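Local coordinates for protein putative kinase (Chloroflexus aurantiacus, PDB 2RHM) that is of unknown function but is probably a P-loop kinase that transfers phosphate from a nucleoside triphosphate, at residues T20-L25 against I81-F86; E41-G46 against G59-M64; L47-R52 against A130-H135; P161-D166 against V179-Q184. One frame throughout, in Å; residues are numbered along the deposited sequence. Where two conformers were deposited one is given.

In the fold
Interactions 1 and 4 belong to the central parallel sheet and touch each other through L25 and V182; interactions 2 and 3 lie together on the far side of the chain's centre from interaction 4, sharing helix 36-47 and the polar and ring contacts around it. Interaction 1 is the deepest, all its touching residues buried, and it mixes apolar packing with a water bridge beside the putative Walker A loop. Interaction 2 is also buried but apolar, a helix-helix contact close to the second subunit. Interaction 3 is a partly buried loop contact of ring edge-to-face and CH-pi contacts, with R131 at the benzoic acid. Interaction 4 is a surface contact in which one tryptophan lies on an outermost strand, 162-166.

Interaction 1: residues T20-L25 against I81-F86; sequences TLSQAL and IMESNF
This is a buried helix-on-sheet contact near the centre of the chain, where S22 and L25 of helix 18-29 rest on I81 and E83 of strand 80-83. The two segments run almost antiparallel, at 170°, with their axes 9.2 Å apart. The apolar half is carried by I81. Its CG1 stands beside the backbone N (chi1 -57°), and the chain then extends so that its end, CD1, reaches the helix backbone and lies 3.8 Å from L25 CB. Toward the other end of the contact the chemistry turns polar. S22 sets its OG 3.7 Å from E83 CG, a van der Waals touch, while the polar link runs through a water that donates to S22 OG (2.6 Å) and to E83 OE1 (2.7 Å). S22 OG is also hydrogen-bonded to K18 O and T19 O about one turn back, so the hydroxyl is well satisfied inside the core. The E83 chain bends at chi2 (-89°) and brings its carboxylate to further partners: OE1 bonds S35 OG and OE2 forms a salt bridge with K18, beside the probable Walker A loop. Those bonds should hold the carboxylate firmly. A helix that follows the P-loop and packs antiparallel on the strands of a parallel sheet is typical of the P-loop nucleoside triphosphate hydrolase fold.

Interaction 2: residues E41-G46 against G59-M64; sequences EVMFDG and GATAIM
No flat group lies between M43 and the T61 and A62 it meets; F44, the next residue, leaves its helix in a different direction from M43, and there the H132 ring meets it with planes at about 35° and the H135 ring approaches edge-to-face. W54, S55 and V58 of helix 52-75 also touch F44, and on the same helix as F44, E41 OE2 bonds H135 NE2. The contact itself is helix-to-helix packing between helices 36-47 and 52-75, consecutive in the chain and joined by a short loop. They are inserted between the second and third strands of the P-loop fold, the place where nucleoside monophosphate kinases carry their monophosphate-binding part, though a like role here is only inferred. The selenomethionine M43 points toward the partner helix and does nearly all the work. Its chain is extended through chi2 (-175°) and then bends at chi3, which as modelled turns CE toward A62, an approach that is doubtful. T61 shows M43 its methyl, because CG2 is anti to the backbone N while OG1 stays near its own helix and bonds R57 O. The subunit interface adds a further layer: M43 packs on T61 of the second subunit, and V42 on M64 of that subunit. The SE–CE bond of M43 is modelled shorter than a selenium–carbon bond should be, which makes the position of CE uncertain; the surer contact is M43 SE to T61 CG2, at 3.8 Å.

Interaction 3: residues L47-R52 against A130-H135; sequences LGWSDR and ARHPGH. With BEZ (benzoic acid), chain G.
Two loops of the P-loop kinase-like fold meet where W49, just after helix 36-47, lies against P133 and G134 of the loop that follows helix 115-127. W49 CB lies 3.4 Å from G134 CA; a side chain on G134 would run into it. Over the indole P133 CB makes a CH-pi contact, 4.2 Å from the centroid of the six-membered ring. H132 turns its edge toward the indole in an offset edge-to-face pair, planes at 89°. That imidazole is fixed in rotation, since G134 N donates to ND1 in the ring plane (3.0 Å) and NE2 bonds D45. A water ties S50 N and D51 O to G134 O (2.7 Å). Farther along, the R131 guanidinium is sandwiched, with benzoic acid C6 3.5 Å above one face and H135 CD2 over the opposite face, while D37 and D137 form salt bridges with it. With an alanine here, the benzoic acid would probably lose its flat cationic floor and both aspartates their charged mate. R131 in this loop and R125 of helix 115-127, which hydrogen-bonds the benzoic acid, are consistent with the arginine-bearing lid region of nucleoside monophosphate kinases, though that role is only inferred here.

Interaction 4: residues P161-D166 against V179-Q184; sequences PLLTVD and VQWVRQ
W181 of helix 175-187 lies over L163 of strand 162-166 and P161 just before it, and the helix leads up to it in order. V179 faces inward, packing on L25. Q180 looks the other way: its NE2 bonds N176 OD1, and its OE1 receives R183 NH1 at 3.2 Å on a lone pair in the carbonyl plane, a link across one turn of the helix. W181 carries the contact. With CG anti to the backbone N (chi1 -176°), the indole reaches out toward the strand, and L163 CB stands 3.6 Å from the centroid of its six-membered ring, 9° off the normal, a CH-pi contact over the face. L163 CD2 continues along the same ring, 4.0 Å from W181 CE3, the leucine and the indole lying alongside with their ends pointing opposite ways. At the far corner W181 CH2 touches P161 CB at 3.7 Å, and L162 N sits at the ring edge in plane. A serine in place of W181 would probably leave L163 and P161 without their cover and open a gap between helix and strand. V182 follows, its CG2 in plane at the indole edge, and packs inward on L25, L29 and I109. R183 then turns outward, its side chain touching L29. The helix therefore lies beside helix 18-29, with W181 reaching I107 as well, and roofs the last strand, which pairs with strand 105-112 through backbone bonds of L163 to Q108 and R110.

Interaction 1: residues T20-L25 against I81-F86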
# COMPACT_ATOMS: atom_id res chain seq x y z
N THR B 20 12.39 -4.03 -13.15
CA THR B 20 12.36 -5.42 -13.59
C THR B 20 12.87 -6.38 -12.52
O THR B 20 12.26 -7.42 -12.27
CB THR B 20 13.19 -5.59 -14.86
OG1 THR B 20 12.56 -4.86 -15.91
CG2 THR B 20 13.29 -7.08 -15.27
N LEU B 21 13.98 -6.01 -11.92
CA LEU B 21 14.61 -6.79 -10.88
C LEU B 21 13.72 -6.97 -9.65
O LEU B 21 13.57 -8.08 -9.14
CB LEU B 21 15.96 -6.19 -10.51
CG LEU B 21 16.80 -7.02 -9.54
CD1 LEU B 21 18.28 -6.78 -9.77
CD2 LEU B 21 16.43 -6.81 -8.06
N SER B 22 13.10 -5.88 -9.19
CA SER B 22 12.22 -5.98 -8.03
C SER B 22 11.01 -6.87 -8.34
O SER B 22 10.56 -7.66 -7.50
CB SER B 22 11.80 -4.59 -7.57
OG SER B 22 10.97 -3.99 -8.54
N GLN B 23 10.50 -6.79 -9.56
CA GLN B 23 9.37 -7.63 -9.97
C GLN B 23 9.75 -9.12 -10.02
O GLN B 23 8.97 -10.01 -9.62
CB GLN B 23 8.79 -7.12 -11.29
CG GLN B 23 8.09 -5.74 -11.15
CD GLN B 23 7.62 -5.14 -12.48
OE1 GLN B 23 8.01 -5.59 -13.57
NE2 GLN B 23 6.78 -4.11 -12.40
N ALA B 24 10.95 -9.40 -10.53
CA ALA B 24 11.51 -10.75 -10.54
C ALA B 24 11.70 -11.30 -9.12
O ALA B 24 11.53 -12.50 -8.89
CB ALA B 24 12.85 -10.76 -11.27
N LEU B 25 12.08 -10.43 -8.19
CA LEU B 25 12.22 -10.81 -6.79
C LEU B 25 10.85 -11.11 -6.19
O LEU B 25 10.69 -12.06 -5.43
CB LEU B 25 12.90 -9.71 -5.97
CG LEU B 25 14.41 -9.57 -6.04
CD1 LEU B 25 14.82 -8.44 -5.15
CD2 LEU B 25 15.11 -10.84 -5.62
N ILE B 81 9.22 -6.28 -0.30
CA ILE B 81 10.17 -5.61 -1.17
C ILE B 81 9.68 -4.17 -1.38
O ILE B 81 8.49 -3.94 -1.69
CB ILE B 81 10.25 -6.30 -2.54
CG1 ILE B 81 10.64 -7.78 -2.39
CG2 ILE B 81 11.22 -5.54 -3.45
CD1 ILE B 81 10.20 -8.62 -3.58
N MSE B 82 10.58 -3.22 -1.21
CA MSE B 82 10.32 -1.82 -1.51
C MSE B 82 11.29 -1.39 -2.61
O MSE B 82 12.48 -1.63 -2.53
CB MSE B 82 10.50 -0.90 -0.29
CG MSE B 82 9.53 -1.14 0.86
SE MSE B 82 9.95 0.02 2.40
CE MSE B 82 9.98 1.65 1.30
N GLU B 83 10.76 -0.71 -3.62
CA GLU B 83 11.57 -0.26 -4.74
C GLU B 83 11.36 1.21 -5.01
O GLU B 83 10.22 1.68 -5.15
CB GLU B 83 11.22 -1.09 -5.98
CG GLU B 83 11.95 -0.63 -7.23
CD GLU B 83 11.18 0.45 -8.01
OE1 GLU B 83 10.03 0.21 -8.43
OE2 GLU B 83 11.74 1.55 -8.21
N SER B 84 12.47 1.95 -5.07
CA SER B 84 12.47 3.36 -5.43
C SER B 84 13.90 3.80 -5.72
O SER B 84 14.84 3.04 -5.49
CB SER B 84 11.94 4.20 -4.26
OG SER B 84 11.73 5.55 -4.67
N ASN B 85 14.06 5.02 -6.21
CA ASN B 85 15.39 5.62 -6.27
C ASN B 85 15.60 6.32 -4.93
O ASN B 85 15.50 7.53 -4.81
CB ASN B 85 15.55 6.54 -7.49
CG ASN B 85 14.53 7.65 -7.55
OD1 ASN B 85 13.34 7.45 -7.27
ND2 ASN B 85 14.99 8.84 -7.98
N PHE B 86 15.90 5.52 -3.90
CA PHE B 86 16.01 6.04 -2.54
C PHE B 86 17.16 7.04 -2.37
O PHE B 86 18.23 6.91 -3.00
CB PHE B 86 16.19 4.90 -1.54
CG PHE B 86 14.99 4.01 -1.40
CD1 PHE B 86 13.91 4.41 -0.64
CD2 PHE B 86 14.95 2.77 -2.02
CE1 PHE B 86 12.81 3.58 -0.47
CE2 PHE B 86 13.85 1.95 -1.87
CZ PHE B 86 12.78 2.35 -1.11
O HOH W 1 9.06 -2.25 -8.93

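Interaction 2: residues E41-G46 against G59-M64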
# COMPACT_ATOMS: atom_id res chain seq x y z
N GLU B 41 1.72 6.29 -10.24
CA GLU B 41 0.81 6.03 -11.36
C GLU B 41 -0.65 5.84 -10.92
O GLU B 41 -1.57 6.34 -11.58
CB GLU B 41 1.33 4.90 -12.23
CG GLU B 41 2.61 5.35 -12.91
CD GLU B 41 3.32 4.28 -13.68
OE1 GLU B 41 2.65 3.34 -14.16
OE2 GLU B 41 4.55 4.42 -13.82
N VAL B 42 -0.86 5.16 -9.80
CA VAL B 42 -2.21 5.03 -9.24
C VAL B 42 -2.72 6.44 -8.93
O VAL B 42 -3.86 6.78 -9.25
CB VAL B 42 -2.23 4.15 -7.98
CG1 VAL B 42 -3.59 4.18 -7.34
CG2 VAL B 42 -1.83 2.71 -8.32
N MSE B 43 -1.88 7.29 -8.33
CA MSE B 43 -2.30 8.65 -8.04
C MSE B 43 -2.55 9.51 -9.27
O MSE B 43 -3.48 10.30 -9.27
CB MSE B 43 -1.33 9.32 -7.08
CG MSE B 43 -1.59 8.86 -5.67
SE MSE B 43 -0.50 9.80 -4.36
CE MSE B 43 0.65 9.00 -4.64
N PHE B 44 -1.71 9.38 -10.30
CA PHE B 44 -1.93 10.16 -11.52
C PHE B 44 -3.26 9.75 -12.16
O PHE B 44 -4.01 10.59 -12.67
CB PHE B 44 -0.81 9.93 -12.54
CG PHE B 44 0.54 10.52 -12.16
CD1 PHE B 44 0.67 11.77 -11.59
CD2 PHE B 44 1.70 9.82 -12.47
CE1 PHE B 44 1.92 12.29 -11.30
CE2 PHE B 44 2.95 10.34 -12.18
CZ PHE B 44 3.06 11.56 -11.60
N ASP B 45 -3.55 8.46 -12.14
CA ASP B 45 -4.84 7.98 -12.69
C ASP B 45 -6.06 8.46 -11.89
O ASP B 45 -7.09 8.79 -12.48
CB ASP B 45 -4.83 6.45 -12.81
CG ASP B 45 -3.86 5.95 -13.89
OD1 ASP B 45 -3.33 6.75 -14.70
OD2 ASP B 45 -3.62 4.74 -13.93
N GLY B 46 -5.95 8.53 -10.58
CA GLY B 46 -7.06 8.98 -9.75
C GLY B 46 -7.22 10.48 -9.62
O GLY B 46 -8.34 10.96 -9.46
N GLY B 59 5.17 12.27 -6.11
CA GLY B 59 6.27 11.38 -5.72
C GLY B 59 6.56 11.42 -4.23
O GLY B 59 6.75 10.38 -3.61
N ALA B 60 6.59 12.62 -3.64
CA ALA B 60 6.80 12.78 -2.20
C ALA B 60 5.67 12.08 -1.42
O ALA B 60 5.89 11.44 -0.37
CB ALA B 60 6.84 14.26 -1.86
N THR B 61 4.47 12.16 -1.97
CA THR B 61 3.30 11.54 -1.35
C THR B 61 3.36 10.02 -1.50
O THR B 61 3.09 9.29 -0.54
CB THR B 61 1.99 12.11 -1.93
OG1 THR B 61 1.97 13.53 -1.78
CG2 THR B 61 0.79 11.55 -1.19
N ALA B 62 3.75 9.56 -2.69
CA ALA B 62 3.91 8.12 -2.94
C ALA B 62 4.93 7.52 -1.97
O ALA B 62 4.70 6.44 -1.43
CB ALA B 62 4.33 7.88 -4.37
N ILE B 63 6.02 8.22 -1.72
CA ILE B 63 7.03 7.76 -0.77
C ILE B 63 6.42 7.59 0.64
O ILE B 63 6.64 6.58 1.29
CB ILE B 63 8.27 8.70 -0.73
CG1 ILE B 63 9.08 8.56 -2.03
CG2 ILE B 63 9.15 8.36 0.44
CD1 ILE B 63 10.04 9.69 -2.27
N MSE B 64 5.61 8.58 1.06
CA MSE B 64 4.83 8.50 2.30
C MSE B 64 3.90 7.27 2.32
O MSE B 64 3.78 6.60 3.35
CB MSE B 64 4.00 9.79 2.50
CG MSE B 64 4.82 11.04 2.85
SE MSE B 64 3.85 12.78 2.71
CE MSE B 64 2.23 12.37 3.44

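Interaction 3: residues L47-R52 against A130-H135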
# COMPACT_ATOMS: atom_id res chain seq x y z
N LEU B 47 -6.12 11.23 -9.67
CA LEU B 47 -6.14 12.69 -9.45
C LEU B 47 -5.74 13.53 -10.66
O LEU B 47 -5.89 14.75 -10.64
CB LEU B 47 -5.19 13.05 -8.33
CG LEU B 47 -5.39 12.30 -7.01
CD1 LEU B 47 -4.18 12.54 -6.16
CD2 LEU B 47 -6.68 12.72 -6.32
N GLY B 48 -5.21 12.89 -11.69
CA GLY B 48 -4.75 13.59 -12.88
C GLY B 48 -3.27 13.89 -12.82
O GLY B 48 -2.61 13.69 -11.79
N TRP B 49 -2.72 14.35 -13.93
CA TRP B 49 -1.32 14.73 -13.99
C TRP B 49 -1.20 16.04 -14.77
O TRP B 49 -2.18 16.50 -15.37
CB TRP B 49 -0.48 13.63 -14.63
CG TRP B 49 -0.93 13.25 -16.00
CD1 TRP B 49 -1.86 12.30 -16.32
CD2 TRP B 49 -0.47 13.80 -17.24
NE1 TRP B 49 -2.00 12.23 -17.69
CE2 TRP B 49 -1.15 13.13 -18.28
CE3 TRP B 49 0.48 14.79 -17.58
CZ2 TRP B 49 -0.94 13.42 -19.63
CZ3 TRP B 49 0.69 15.07 -18.92
CH2 TRP B 49 -0.02 14.39 -19.93
N SER B 50 -0.02 16.66 -14.74
CA SER B 50 0.18 17.94 -15.40
C SER B 50 1.64 18.22 -15.71
O SER B 50 2.08 18.03 -16.83
CB SER B 50 -0.42 19.08 -14.56
OG SER B 50 0.12 19.10 -13.24
N ASP B 51 2.38 18.67 -14.70
CA ASP B 51 3.74 19.14 -14.91
C ASP B 51 4.72 18.48 -13.93
O ASP B 51 4.33 17.66 -13.11
CB ASP B 51 3.78 20.68 -14.84
CG ASP B 51 3.28 21.24 -13.52
OD1 ASP B 51 3.23 20.51 -12.52
OD2 ASP B 51 2.94 22.43 -13.46
N ARG B 52 5.99 18.85 -14.04
CA ARG B 52 7.02 18.25 -13.23
C ARG B 52 6.84 18.52 -11.73
O ARG B 52 7.13 17.65 -10.91
CB ARG B 52 8.40 18.73 -13.70
CG ARG B 52 9.56 17.94 -13.11
N ALA B 130 6.11 3.32 -22.68
CA ALA B 130 6.18 2.40 -21.55
C ALA B 130 6.08 3.18 -20.23
O ALA B 130 5.61 2.67 -19.22
CB ALA B 130 7.49 1.61 -21.61
N ARG B 131 6.55 4.43 -20.27
CA ARG B 131 6.55 5.32 -19.13
C ARG B 131 5.23 6.14 -19.06
O ARG B 131 4.81 6.75 -20.06
CB ARG B 131 7.77 6.23 -19.28
CG ARG B 131 8.13 7.10 -18.12
CD ARG B 131 8.55 6.29 -16.92
NE ARG B 131 8.94 7.18 -15.84
CZ ARG B 131 9.18 6.77 -14.60
NH1 ARG B 131 9.04 5.49 -14.27
NH2 ARG B 131 9.54 7.66 -13.69
N HIS B 132 4.56 6.13 -17.91
CA HIS B 132 3.34 6.90 -17.71
C HIS B 132 3.68 8.37 -17.97
O HIS B 132 4.69 8.86 -17.47
CB HIS B 132 2.83 6.74 -16.27
CG HIS B 132 1.43 7.23 -16.06
ND1 HIS B 132 1.09 8.57 -16.15
CD2 HIS B 132 0.29 6.58 -15.74
CE1 HIS B 132 -0.20 8.71 -15.92
NE2 HIS B 132 -0.71 7.51 -15.67
N PRO B 133 2.84 9.07 -18.75
CA PRO B 133 3.17 10.46 -19.09
C PRO B 133 3.17 11.44 -17.91
O PRO B 133 3.81 12.48 -17.99
CB PRO B 133 2.05 10.85 -20.07
CG PRO B 133 0.91 9.95 -19.71
CD PRO B 133 1.56 8.66 -19.36
N GLY B 134 2.47 11.11 -16.83
CA GLY B 134 2.37 12.02 -15.68
C GLY B 134 3.67 12.26 -14.95
O GLY B 134 3.81 13.25 -14.23
N HIS B 135 4.64 11.37 -15.15
CA HIS B 135 5.94 11.46 -14.48
C HIS B 135 6.68 12.70 -14.92
O HIS B 135 7.48 13.26 -14.15
CB HIS B 135 6.80 10.23 -14.76
CG HIS B 135 6.31 8.98 -14.10
ND1 HIS B 135 6.31 8.80 -12.73
CD2 HIS B 135 5.85 7.82 -14.63
CE1 HIS B 135 5.87 7.59 -12.46
NE2 HIS B 135 5.59 6.97 -13.59
C BEZ G . 12.19 4.50 -15.49
O1 BEZ G . 11.93 3.45 -16.12
O2 BEZ G . 12.31 4.47 -14.23
C1 BEZ G . 12.34 5.79 -16.23
C2 BEZ G . 12.21 5.80 -17.62
C3 BEZ G . 12.34 7.00 -18.31
C4 BEZ G . 12.62 8.18 -17.61
C5 BEZ G . 12.76 8.15 -16.22
C6 BEZ G . 12.61 6.96 -15.53
O HOH W 2 2.37 15.45 -13.54

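Interaction 4: residues P161-D166 against V179-Q184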
# COMPACT_ATOMS: atom_id res chain seq x y z
N PRO B 161 23.30 -6.95 4.33
CA PRO B 161 23.94 -7.23 3.06
C PRO B 161 23.52 -6.27 1.95
O PRO B 161 22.41 -5.74 1.97
CB PRO B 161 23.48 -8.66 2.73
CG PRO B 161 22.36 -8.94 3.57
CD PRO B 161 22.38 -8.02 4.74
N LEU B 162 24.45 -6.05 1.02
CA LEU B 162 24.22 -5.22 -0.15
C LEU B 162 24.76 -5.94 -1.39
O LEU B 162 25.90 -6.42 -1.38
CB LEU B 162 24.92 -3.86 -0.00
CG LEU B 162 24.96 -2.93 -1.22
CD1 LEU B 162 23.58 -2.41 -1.59
CD2 LEU B 162 25.91 -1.77 -0.98
N LEU B 163 23.95 -6.01 -2.42
CA LEU B 163 24.37 -6.57 -3.71
C LEU B 163 24.23 -5.46 -4.71
O LEU B 163 23.18 -4.85 -4.76
CB LEU B 163 23.44 -7.70 -4.14
CG LEU B 163 23.71 -8.32 -5.52
CD1 LEU B 163 25.02 -9.03 -5.49
CD2 LEU B 163 22.57 -9.27 -5.90
N THR B 164 25.26 -5.22 -5.51
CA THR B 164 25.15 -4.29 -6.64
C THR B 164 25.08 -5.06 -7.94
O THR B 164 25.91 -5.94 -8.21
CB THR B 164 26.28 -3.28 -6.69
OG1 THR B 164 26.19 -2.43 -5.55
CG2 THR B 164 26.20 -2.43 -7.96
N VAL B 165 24.06 -4.73 -8.71
CA VAL B 165 23.78 -5.37 -9.98
C VAL B 165 23.92 -4.36 -11.14
O VAL B 165 23.16 -3.40 -11.27
CB VAL B 165 22.38 -6.03 -9.96
CG1 VAL B 165 22.06 -6.65 -11.31
CG2 VAL B 165 22.33 -7.07 -8.84
N ASP B 166 24.93 -4.59 -11.98
CA ASP B 166 25.17 -3.76 -13.15
C ASP B 166 24.40 -4.35 -14.33
O ASP B 166 24.67 -5.47 -14.78
CB ASP B 166 26.68 -3.66 -13.43
CG ASP B 166 27.03 -2.57 -14.45
OD1 ASP B 166 26.23 -2.27 -15.36
OD2 ASP B 166 28.15 -2.01 -14.33
N VAL B 179 17.94 -13.74 -7.29
CA VAL B 179 16.92 -14.24 -6.38
C VAL B 179 17.54 -15.17 -5.33
O VAL B 179 17.24 -15.04 -4.14
CB VAL B 179 15.79 -14.99 -7.11
CG1 VAL B 179 14.88 -15.73 -6.12
CG2 VAL B 179 14.98 -14.01 -7.96
N GLN B 180 18.41 -16.10 -5.75
CA GLN B 180 19.07 -17.02 -4.81
C GLN B 180 19.94 -16.31 -3.77
O GLN B 180 19.99 -16.73 -2.61
CB GLN B 180 19.90 -18.09 -5.53
CG GLN B 180 19.06 -19.07 -6.32
CD GLN B 180 17.88 -19.57 -5.53
OE1 GLN B 180 18.03 -20.03 -4.39
NE2 GLN B 180 16.69 -19.46 -6.11
N TRP B 181 20.65 -15.27 -4.21
CA TRP B 181 21.42 -14.43 -3.29
C TRP B 181 20.54 -13.90 -2.16
O TRP B 181 20.90 -14.02 -0.98
CB TRP B 181 22.09 -13.29 -4.06
CG TRP B 181 23.00 -12.44 -3.19
CD1 TRP B 181 24.32 -12.64 -2.93
CD2 TRP B 181 22.62 -11.27 -2.47
NE1 TRP B 181 24.79 -11.65 -2.10
CE2 TRP B 181 23.76 -10.80 -1.80
CE3 TRP B 181 21.42 -10.56 -2.33
CZ2 TRP B 181 23.74 -9.65 -0.99
CZ3 TRP B 181 21.41 -9.43 -1.54
CH2 TRP B 181 22.56 -8.99 -0.88
N VAL B 182 19.39 -13.33 -2.52
CA VAL B 182 18.42 -12.88 -1.52
C VAL B 182 17.91 -14.05 -0.65
O VAL B 182 17.85 -13.93 0.56
CB VAL B 182 17.20 -12.13 -2.16
CG1 VAL B 182 16.21 -11.71 -1.09
CG2 VAL B 182 17.65 -10.91 -2.92
N ARG B 183 17.55 -15.17 -1.27
CA ARG B 183 17.06 -16.33 -0.50
C ARG B 183 18.06 -16.76 0.55
O ARG B 183 17.68 -17.00 1.70
CB ARG B 183 16.71 -17.52 -1.40
CG ARG B 183 15.50 -17.29 -2.25
CD ARG B 183 15.07 -18.54 -3.00
NE ARG B 183 14.39 -19.51 -2.14
CZ ARG B 183 14.92 -20.64 -1.67
NH1 ARG B 183 16.17 -21.00 -1.97
NH2 ARG B 183 14.18 -21.44 -0.90
N GLN B 184 19.33 -16.86 0.17
CA GLN B 184 20.37 -17.27 1.12
C GLN B 184 20.35 -16.33 2.31
O GLN B 184 20.31 -16.78 3.46
CB GLN B 184 21.75 -17.28 0.47